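PDB 4QAN: uncharacterized protein from Ruminococcus gnavus, which is of unknown function but has a cystatin-like fold, as a divergent member of the NTF2-like superfamily, and binds a metal ion. Local coordinates for residues Val8-Gln16 and Thr246-Pro254; Met94-Leu105 and Ile170-Tyr179. All coordinates share one frame; numbering follows the deposited sequence. Where two conformers were deposited one is given.

Contact 1. Residues Val8-Gln16 and Thr246-Pro254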
loop_
_atom_site.group_PDB
_atom_site.type_symbol
_atom_site.label_atom_id
_atom_site.label_comp_id
_atom_site.label_asym_id
_atom_site.label_seq_id
_atom_site.Cartn_x
_atom_site.Cartn_y
_atom_site.Cartn_z
ATOM N N VAL A 8 -12.468 7.196 11.442
ATOM C CA VAL A 8 -12.292 5.761 11.252
ATOM C C VAL A 8 -10.829 5.360 11.446
ATOM O O VAL A 8 -10.424 4.274 11.055
ATOM C CB VAL A 8 -12.835 5.299 9.880
ATOM C CG1 VAL A 8 -14.309 5.656 9.759
ATOM C CG2 VAL A 8 -12.056 5.899 8.717
ATOM N N LEU A 9 -10.060 6.240 12.089
ATOM C CA LEU A 9 -8.650 6.021 12.354
ATOM C C LEU A 9 -8.376 5.523 13.767
ATOM O O LEU A 9 -8.897 6.051 14.747
ATOM C CB LEU A 9 -7.854 7.314 12.142
ATOM C CG LEU A 9 -7.770 7.859 10.715
ATOM C CD1 LEU A 9 -6.683 8.925 10.642
ATOM C CD2 LEU A 9 -7.494 6.746 9.703
ATOM N N ASN A 10 -7.519 4.510 13.847
ATOM C CA ASN A 10 -7.003 4.013 15.101
ATOM C C ASN A 10 -5.723 4.780 15.357
ATOM O O ASN A 10 -4.680 4.491 14.759
ATOM C CB ASN A 10 -6.736 2.512 14.986
ATOM C CG ASN A 10 -6.260 1.892 16.283
ATOM O OD1 ASN A 10 -5.974 2.587 17.250
ATOM N ND2 ASN A 10 -6.155 0.562 16.298
ATOM N N VAL A 11 -5.814 5.788 16.214
ATOM C CA VAL A 11 -4.634 6.537 16.615
ATOM C C VAL A 11 -3.949 5.664 17.662
ATOM O O VAL A 11 -4.235 5.755 18.851
ATOM C CB VAL A 11 -4.973 7.936 17.178
ATOM C CG1 VAL A 11 -3.696 8.757 17.366
ATOM C CG2 VAL A 11 -5.927 8.674 16.247
ATOM N N THR A 12 -3.071 4.785 17.195
ATOM C CA THR A 12 -2.426 3.794 18.055
ATOM C C THR A 12 -1.521 4.497 19.061
ATOM O O THR A 12 -1.224 5.679 18.896
ATOM C CB THR A 12 -1.571 2.815 17.230
ATOM O OG1 THR A 12 -0.476 3.517 16.638
ATOM C CG2 THR A 12 -2.379 2.156 16.136
ATOM N N GLU A 13 -1.070 3.767 20.083
ATOM C CA GLU A 13 -0.140 4.309 21.084
ATOM C C GLU A 13 1.097 4.924 20.431
ATOM O O GLU A 13 1.536 6.000 20.825
ATOM C CB GLU A 13 0.294 3.224 22.084
ATOM C CG GLU A 13 -0.729 2.925 23.171
ATOM C CD GLU A 13 -0.415 1.659 23.966
ATOM O OE1 GLU A 13 0.759 1.214 23.983
ATOM O OE2 GLU A 13 -1.355 1.104 24.584
ATOM N N SER A 14 1.661 4.248 19.434
ATOM C CA SER A 14 2.832 4.794 18.746
ATOM C C SER A 14 2.472 6.044 17.933
ATOM O O SER A 14 3.219 7.019 17.919
ATOM C CB SER A 14 3.480 3.744 17.851
ATOM O OG SER A 14 3.949 2.668 18.629
ATOM N N LEU A 15 1.320 6.027 17.274
ATOM C CA LEU A 15 0.890 7.210 16.529
ATOM C C LEU A 15 0.594 8.407 17.412
ATOM O O LEU A 15 0.679 9.520 16.944
ATOM C CB LEU A 15 -0.314 6.910 15.655
ATOM C CG LEU A 15 0.101 6.191 14.379
ATOM C CD1 LEU A 15 -1.111 5.516 13.763
ATOM C CD2 LEU A 15 0.802 7.147 13.405
ATOM N N GLN A 16 0.252 8.179 18.678
ATOM C CA GLN A 16 0.098 9.276 19.649
ATOM C C GLN A 16 1.425 9.873 20.107
ATOM O O GLN A 16 1.420 10.931 20.738
ATOM C CB GLN A 16 -0.645 8.804 20.904
ATOM C CG GLN A 16 -2.065 8.344 20.662
ATOM C CD GLN A 16 -2.609 7.544 21.831
ATOM O OE1 GLN A 16 -2.400 7.905 22.987
ATOM N NE2 GLN A 16 -3.315 6.446 21.534
ATOM N N THR A 246 -10.671 -6.223 10.570
ATOM C CA THR A 246 -11.278 -7.171 11.505
ATOM C C THR A 246 -10.776 -7.056 12.929
ATOM O O THR A 246 -11.426 -7.554 13.834
ATOM C CB THR A 246 -11.021 -8.616 11.085
ATOM O OG1 THR A 246 -9.609 -8.816 10.963
ATOM C CG2 THR A 246 -11.758 -8.932 9.765
ATOM N N GLU A 247 -9.627 -6.426 13.145
ATOM C CA GLU A 247 -9.154 -6.215 14.509
ATOM C C GLU A 247 -8.655 -4.811 14.725
ATOM O O GLU A 247 -8.181 -4.161 13.800
ATOM C CB GLU A 247 -8.028 -7.189 14.853
ATOM C CG GLU A 247 -8.402 -8.662 14.776
ATOM C CD GLU A 247 -9.406 -9.095 15.838
ATOM O OE1 GLU A 247 -9.677 -8.312 16.780
ATOM O OE2 GLU A 247 -9.927 -10.231 15.725
ATOM N N SER A 248 -8.790 -4.354 15.964
ATOM C CA SER A 248 -8.099 -3.183 16.464
ATOM C C SER A 248 -6.861 -3.660 17.228
ATOM O O SER A 248 -6.638 -4.869 17.392
ATOM C CB SER A 248 -9.015 -2.387 17.383
ATOM O OG SER A 248 -8.420 -1.160 17.757
ATOM N N SER A 249 -6.054 -2.716 17.686
ATOM C CA SER A 249 -4.894 -3.024 18.515
ATOM C C SER A 249 -4.536 -1.797 19.313
ATOM O O SER A 249 -4.836 -0.663 18.920
ATOM C CB SER A 249 -3.686 -3.476 17.673
ATOM O OG SER A 249 -3.366 -2.528 16.665
ATOM N N GLN A 250 -3.905 -2.013 20.444
ATOM C CA GLN A 250 -3.510 -0.895 21.286
ATOM C C GLN A 250 -2.421 -0.124 20.552
ATOM O O GLN A 250 -2.548 1.067 20.320
ATOM C CB GLN A 250 -3.025 -1.386 22.651
ATOM C CG GLN A 250 -4.060 -2.181 23.436
ATOM C CD GLN A 250 -5.419 -1.480 23.529
ATOM O OE1 GLN A 250 -5.525 -0.359 24.042
ATOM N NE2 GLN A 250 -6.467 -2.149 23.044
ATOM N N ASP A 251 -1.380 -0.833 20.132
ATOM C CA ASP A 251 -0.248 -0.219 19.462
ATOM C C ASP A 251 -0.271 -0.500 17.963
ATOM O O ASP A 251 -1.112 -1.271 17.462
ATOM C CB ASP A 251 1.045 -0.730 20.099
ATOM C CG ASP A 251 2.213 0.209 19.893
ATOM O OD1 ASP A 251 2.066 1.247 19.210
ATOM O OD2 ASP A 251 3.289 -0.104 20.411
ATOM N N THR A 252 0.618 0.183 17.248
ATOM C CA THR A 252 0.805 -0.011 15.813
ATOM C C THR A 252 1.219 -1.455 15.559
ATOM O O THR A 252 2.176 -1.937 16.168
ATOM C CB THR A 252 1.900 0.944 15.301
ATOM O OG1 THR A 252 1.390 2.288 15.281
ATOM C CG2 THR A 252 2.407 0.535 13.920
ATOM N N SER A 253 0.499 -2.141 14.676
ATOM C CA SER A 253 0.707 -3.568 14.443
ATOM C C SER A 253 1.196 -3.825 13.018
ATOM O O SER A 253 0.504 -3.480 12.066
ATOM C CB SER A 253 -0.610 -4.322 14.681
ATOM O OG SER A 253 -0.589 -5.614 14.102
ATOM N N PRO A 254 2.380 -4.460 12.857
ATOM C CA PRO A 254 2.820 -4.791 11.496
ATOM C C PRO A 254 1.856 -5.715 10.789
ATOM O O PRO A 254 1.585 -5.534 9.605
ATOM C CB PRO A 254 4.180 -5.479 11.700
ATOM C CG PRO A 254 4.295 -5.772 13.153
ATOM C CD PRO A 254 3.380 -4.828 13.873
HETATM O O HOH W 1 -7.085 -1.143 14.100
#

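Contact 2. Residues Met94-Leu105 and Ile170-Tyr179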
loop_
_atom_site.group_PDB
_atom_site.type_symbol
_atom_site.label_atom_id
_atom_site.label_comp_id
_atom_site.label_asym_id
_atom_site.label_seq_id
_atom_site.Cartn_x
_atom_site.Cartn_y
_atom_site.Cartn_z
HETATM N N MSE A 94 1.841 1.154 0.079
HETATM C CA MSE A 94 3.232 1.548 0.254
HETATM C C MSE A 94 3.701 1.171 1.628
HETATM O O MSE A 94 4.777 0.604 1.778
HETATM C CB MSE A 94 3.387 3.042 0.026
HETATM C CG MSE A 94 3.302 3.358 -1.468
HETATM SE SE MSE A 94 3.847 5.227 -1.717
HETATM C CE MSE A 94 5.767 4.809 -1.686
ATOM N N THR A 95 2.871 1.452 2.628
ATOM C CA THR A 95 3.149 1.099 4.017
ATOM C C THR A 95 3.423 -0.411 4.166
ATOM O O THR A 95 4.415 -0.805 4.765
ATOM C CB THR A 95 2.002 1.581 4.941
ATOM O OG1 THR A 95 1.817 2.984 4.766
ATOM C CG2 THR A 95 2.313 1.339 6.406
ATOM N N LYS A 96 2.594 -1.254 3.558
ATOM C CA LYS A 96 2.873 -2.698 3.548
ATOM C C LYS A 96 4.233 -3.024 2.920
ATOM O O LYS A 96 5.002 -3.810 3.472
ATOM C CB LYS A 96 1.770 -3.444 2.821
ATOM C CG LYS A 96 2.020 -4.940 2.601
ATOM C CD LYS A 96 0.989 -5.434 1.618
ATOM C CE LYS A 96 0.829 -6.938 1.662
ATOM N NZ LYS A 96 1.965 -7.636 1.013
ATOM N N ALA A 97 4.539 -2.399 1.783
ATOM C CA ALA A 97 5.787 -2.671 1.077
ATOM C C ALA A 97 6.979 -2.303 1.950
ATOM O O ALA A 97 7.940 -3.066 2.009
ATOM C CB ALA A 97 5.843 -1.929 -0.258
ATOM N N TYR A 98 6.894 -1.170 2.654
ATOM C CA TYR A 98 7.959 -0.762 3.586
ATOM C C TYR A 98 8.116 -1.698 4.803
ATOM O O TYR A 98 9.232 -1.959 5.246
ATOM C CB TYR A 98 7.769 0.681 4.061
ATOM C CG TYR A 98 8.188 1.721 3.045
ATOM C CD1 TYR A 98 9.480 1.750 2.559
ATOM C CD2 TYR A 98 7.289 2.676 2.573
ATOM C CE1 TYR A 98 9.879 2.694 1.635
ATOM C CE2 TYR A 98 7.674 3.636 1.643
ATOM C CZ TYR A 98 8.975 3.638 1.170
ATOM O OH TYR A 98 9.392 4.574 0.244
ATOM N N ILE A 99 7.000 -2.205 5.322
ATOM C CA ILE A 99 7.040 -3.156 6.422
ATOM C C ILE A 99 7.812 -4.387 5.981
ATOM O O ILE A 99 8.633 -4.904 6.719
ATOM C CB ILE A 99 5.625 -3.525 6.939
ATOM C CG1 ILE A 99 5.008 -2.302 7.637
ATOM C CG2 ILE A 99 5.698 -4.677 7.935
ATOM C CD1 ILE A 99 3.514 -2.360 7.890
ATOM N N GLU A 100 7.559 -4.835 4.762
ATOM C CA GLU A 100 8.226 -6.010 4.245
ATOM C C GLU A 100 9.705 -5.812 3.999
ATOM O O GLU A 100 10.485 -6.721 4.244
ATOM C CB GLU A 100 7.527 -6.499 3.004
ATOM C CG GLU A 100 6.222 -7.131 3.389
ATOM C CD GLU A 100 5.330 -7.358 2.223
ATOM O OE1 GLU A 100 5.558 -6.705 1.184
ATOM O OE2 GLU A 100 4.399 -8.184 2.365
ATOM N N GLN A 101 10.104 -4.623 3.556
ATOM C CA GLN A 101 11.522 -4.303 3.489
ATOM C C GLN A 101 12.116 -4.378 4.887
ATOM O O GLN A 101 13.137 -5.023 5.089
ATOM C CB GLN A 101 11.763 -2.921 2.904
ATOM C CG GLN A 101 11.357 -2.810 1.451
ATOM C CD GLN A 101 12.132 -1.760 0.700
ATOM O OE1 GLN A 101 12.478 -0.712 1.246
ATOM N NE2 GLN A 101 12.420 -2.040 -0.569
ATOM N N PHE A 102 11.455 -3.730 5.847
ATOM C CA PHE A 102 11.929 -3.711 7.217
ATOM C C PHE A 102 12.086 -5.140 7.745
ATOM O O PHE A 102 13.129 -5.496 8.272
ATOM C CB PHE A 102 10.960 -2.916 8.082
ATOM C CG PHE A 102 11.397 -2.772 9.506
ATOM C CD1 PHE A 102 12.280 -1.771 9.873
ATOM C CD2 PHE A 102 10.909 -3.633 10.488
ATOM C CE1 PHE A 102 12.669 -1.631 11.190
ATOM C CE2 PHE A 102 11.294 -3.500 11.805
ATOM C CZ PHE A 102 12.171 -2.495 12.157
ATOM N N GLU A 103 11.043 -5.948 7.584
ATOM C CA GLU A 103 11.062 -7.329 8.097
ATOM C C GLU A 103 12.153 -8.166 7.435
ATOM O O GLU A 103 12.895 -8.884 8.117
ATOM C CB GLU A 103 9.689 -7.988 7.932
ATOM C CG GLU A 103 8.621 -7.404 8.854
ATOM C CD GLU A 103 7.219 -7.942 8.574
ATOM O OE1 GLU A 103 7.005 -8.536 7.507
ATOM O OE2 GLU A 103 6.317 -7.766 9.415
ATOM N N GLU A 104 12.266 -8.051 6.113
ATOM C CA GLU A 104 13.291 -8.778 5.366
ATOM C C GLU A 104 14.714 -8.470 5.876
ATOM O O GLU A 104 15.470 -9.398 6.197
ATOM C CB GLU A 104 13.179 -8.480 3.878
ATOM C CG GLU A 104 14.159 -9.259 3.023
ATOM C CD GLU A 104 13.971 -9.032 1.537
ATOM O OE1 GLU A 104 12.924 -8.483 1.128
ATOM O OE2 GLU A 104 14.881 -9.418 0.775
ATOM N N LEU A 105 15.077 -7.189 5.962
ATOM C CA LEU A 105 16.411 -6.812 6.465
ATOM C C LEU A 105 16.617 -7.256 7.904
ATOM O O LEU A 105 17.727 -7.609 8.290
ATOM C CB LEU A 105 16.644 -5.298 6.397
ATOM C CG LEU A 105 17.232 -4.696 5.121
ATOM C CD1 LEU A 105 16.261 -4.800 3.949
ATOM C CD2 LEU A 105 17.603 -3.242 5.374
ATOM N N ILE A 170 13.974 8.074 3.106
ATOM C CA ILE A 170 14.368 6.851 2.433
ATOM C C ILE A 170 13.237 6.403 1.524
ATOM O O ILE A 170 12.154 6.126 2.005
ATOM C CB ILE A 170 14.641 5.725 3.435
ATOM C CG1 ILE A 170 15.762 6.130 4.397
ATOM C CG2 ILE A 170 14.964 4.429 2.701
ATOM C CD1 ILE A 170 17.026 6.620 3.728
ATOM N N HIS A 171 13.494 6.341 0.217
ATOM C CA HIS A 171 12.531 5.782 -0.737
ATOM C C HIS A 171 12.540 4.263 -0.707
ATOM O O HIS A 171 11.495 3.618 -0.892
ATOM C CB HIS A 171 12.841 6.233 -2.167
ATOM C CG HIS A 171 11.960 5.589 -3.186
ATOM N ND1 HIS A 171 10.606 5.836 -3.253
ATOM C CD2 HIS A 171 12.223 4.667 -4.138
ATOM C CE1 HIS A 171 10.074 5.112 -4.219
ATOM N NE2 HIS A 171 11.035 4.393 -4.773
ATOM N N SER A 172 13.722 3.682 -0.533
ATOM C CA SER A 172 13.843 2.234 -0.463
ATOM C C SER A 172 15.003 1.814 0.407
ATOM O O SER A 172 16.044 2.469 0.417
ATOM C CB SER A 172 14.003 1.644 -1.859
ATOM O OG SER A 172 13.910 0.230 -1.834
ATOM N N LEU A 173 14.801 0.728 1.147
ATOM C CA LEU A 173 15.829 0.134 2.011
ATOM C C LEU A 173 16.677 -0.870 1.234
ATOM O O LEU A 173 17.553 -1.522 1.799
ATOM C CB LEU A 173 15.177 -0.579 3.205
ATOM C CG LEU A 173 14.816 0.304 4.398
ATOM C CD1 LEU A 173 13.565 1.141 4.140
ATOM C CD2 LEU A 173 14.637 -0.576 5.623
ATOM N N LYS A 174 16.348 -1.017 -0.048
ATOM C CA LYS A 174 17.092 -1.826 -0.988
ATOM C C LYS A 174 17.288 -1.031 -2.283
ATOM O O LYS A 174 16.468 -0.188 -2.650
ATOM C CB LYS A 174 16.342 -3.126 -1.247
ATOM C CG LYS A 174 16.126 -3.921 0.028
ATOM C CD LYS A 174 15.726 -5.358 -0.255
ATOM C CE LYS A 174 14.295 -5.473 -0.724
ATOM N NZ LYS A 174 14.066 -6.790 -1.366
ATOM N N GLU A 175 18.387 -1.311 -2.962
ATOM C CA GLU A 175 18.813 -0.592 -4.167
ATOM C C GLU A 175 17.672 -0.417 -5.162
ATOM O O GLU A 175 16.853 -1.305 -5.322
ATOM C CB GLU A 175 19.923 -1.399 -4.831
ATOM C CG GLU A 175 20.914 -0.602 -5.640
ATOM C CD GLU A 175 22.071 -1.479 -6.084
ATOM O OE1 GLU A 175 21.805 -2.476 -6.790
ATOM O OE2 GLU A 175 23.228 -1.182 -5.713
ATOM N N GLY A 176 17.629 0.730 -5.830
ATOM C CA GLY A 176 16.633 0.994 -6.863
ATOM C C GLY A 176 15.315 1.501 -6.308
ATOM O O GLY A 176 15.268 2.130 -5.244
ATOM N N LEU A 177 14.238 1.227 -7.041
ATOM C CA LEU A 177 12.911 1.647 -6.657
ATOM C C LEU A 177 12.303 0.654 -5.686
ATOM O O LEU A 177 12.539 -0.558 -5.784
ATOM C CB LEU A 177 11.993 1.751 -7.886
ATOM C CG LEU A 177 12.254 2.835 -8.933
ATOM C CD1 LEU A 177 11.150 2.802 -9.979
ATOM C CD2 LEU A 177 12.352 4.230 -8.320
ATOM N N LEU A 178 11.487 1.181 -4.778
ATOM C CA LEU A 178 10.695 0.375 -3.847
ATOM C C LEU A 178 9.984 -0.811 -4.520
ATOM O O LEU A 178 9.872 -1.879 -3.926
ATOM C CB LEU A 178 9.662 1.257 -3.152
ATOM C CG LEU A 178 8.774 0.610 -2.088
ATOM C CD1 LEU A 178 9.607 0.071 -0.935
ATOM C CD2 LEU A 178 7.727 1.602 -1.589
ATOM N N TYR A 179 9.519 -0.645 -5.753
ATOM C CA TYR A 179 8.677 -1.677 -6.356
ATOM C C TYR A 179 9.445 -2.716 -7.158
ATOM O O TYR A 179 8.834 -3.623 -7.728
ATOM C CB TYR A 179 7.581 -1.048 -7.219
ATOM C CG TYR A 179 7.051 0.245 -6.649
ATOM C CD1 TYR A 179 6.271 0.261 -5.505
ATOM C CD2 TYR A 179 7.362 1.449 -7.245
ATOM C CE1 TYR A 179 5.805 1.452 -4.981
ATOM C CE2 TYR A 179 6.910 2.639 -6.730
ATOM C CZ TYR A 179 6.135 2.639 -5.604
ATOM O OH TYR A 179 5.714 3.850 -5.126
#

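Contact 1. Residues Val8-Gln16 and Thr246-Pro254
Thr-12 and Thr-252 meet hydroxyl to hydroxyl, OG1 to OG1 at 2.6 Å, where the loop 8-16 lies against the loop 246-254. Beside them, the backbone N of Glu-13 donates to Gln-250 O over 3.1 Å. Farther along, the Asn-10 amide reaches over: ND2 gives a nearly straight bond, 170° at the hydrogen, to Ser-249 O at 3.2 Å. That donor arrives on a lone pair in the carbonyl plane, and the acceptor lies almost in the plane of the Asn-10 amide. A water 2.9 Å from Asn-10 ND2 passes a bond on to Glu-247 O. Without its amide, as with an alanine here, Ser-249 O would probably lose this donor and the water its link from Asn-10 to Glu-247 O.

At the other end, Asp-251 OD1 lies near Ser-14, whose N offers a weak bond, and within 2.7 Å of Thr-252 N, which comes from above the carboxylate plane. The modelled gap between Ser-14 OG and Asp-251 OD1 is too short to be trusted in detail.

Further bonds position some of these groups. With chi1 at 66°, Thr-12 OG1 sits between its own N and carbonyl carbon, where it accepts from Leu-15 N in an ST motif while still meeting Thr-252. Ser-249 OG donates to Asp-251 O, nearly in line with the carbonyl bond. Outside the pair, Tyr-210 OH bonds Thr-252 OG1, and Gln-212 serves Ser-249 OG and Ser-253 N.

The chemistry is that of two irregular surface loops joined by hydroxyl, amide and carbonyl groups with little apolar packing; the nearby carboxylates of Glu-13 and Asp-251 probably disfavour each other slightly.

Contact 2. Residues Met94-Leu105 and Ile170-Tyr179
Gln-101, on the helix 87-108, grips the end of strand 167-172 and the turn that follows with both ends of its amide. Its OE1 accepts from Leu-173 N at 2.7 Å, while NE2 donates to Ser-172 OG at 3.0 Å, the hydroxyl lying within 1° of the amide plane; these two bonds together fix the rotation of the amide. Ser-172 OG in turn donates to Lys-174 O. One helical turn away, Tyr-98 OH donates to His-171 O over 2.6 Å from above the carbonyl plane.

The charged pair lies at the margin: Lys-174 NZ meets Glu-104 OE1 at 3.2 Å on its syn side, and also bonds Ile-183 O.

Apolar contacts fill in between. Leu-178, with CG anti to its backbone N (chi1 -177°), sends CD2 over one face of the Tyr-98 ring, 3.9 Å from its centroid, in a CH-pi contact, and CD1 against the Gln-101 amide. The selenomethionine methyl CE of Met-94 touches the same CD2, and Leu-105 CD2 packs on Leu-173 CD2.

His-171 and Ser-172 form a classic beta bulge opposite Thr-160, and a long helix packed against the end of a curved antiparallel sheet fits the cystatin-like fold.

How the contacts relate
From the N terminus, the chain leaves helix 2-6 and at once supplies 8-16, the first half of contact 1. It then runs through the short helices to helix 87-108, which provides 94-105, and through the strands of the first sheet to 170-179, where contact 2 closes its loop of 64 residues. Only much later, after helix 237-242, does 246-254 return to close contact 1, so contact 2 is nested inside the larger loop. Contact 2 ties helix to sheet within the first antiparallel unit; contact 1 joins the N-terminal loop to the loop leading into helix 254-275. Their centres lie about 21 Å apart, yet Pro-254 packs on Ile-99 and Glu-103.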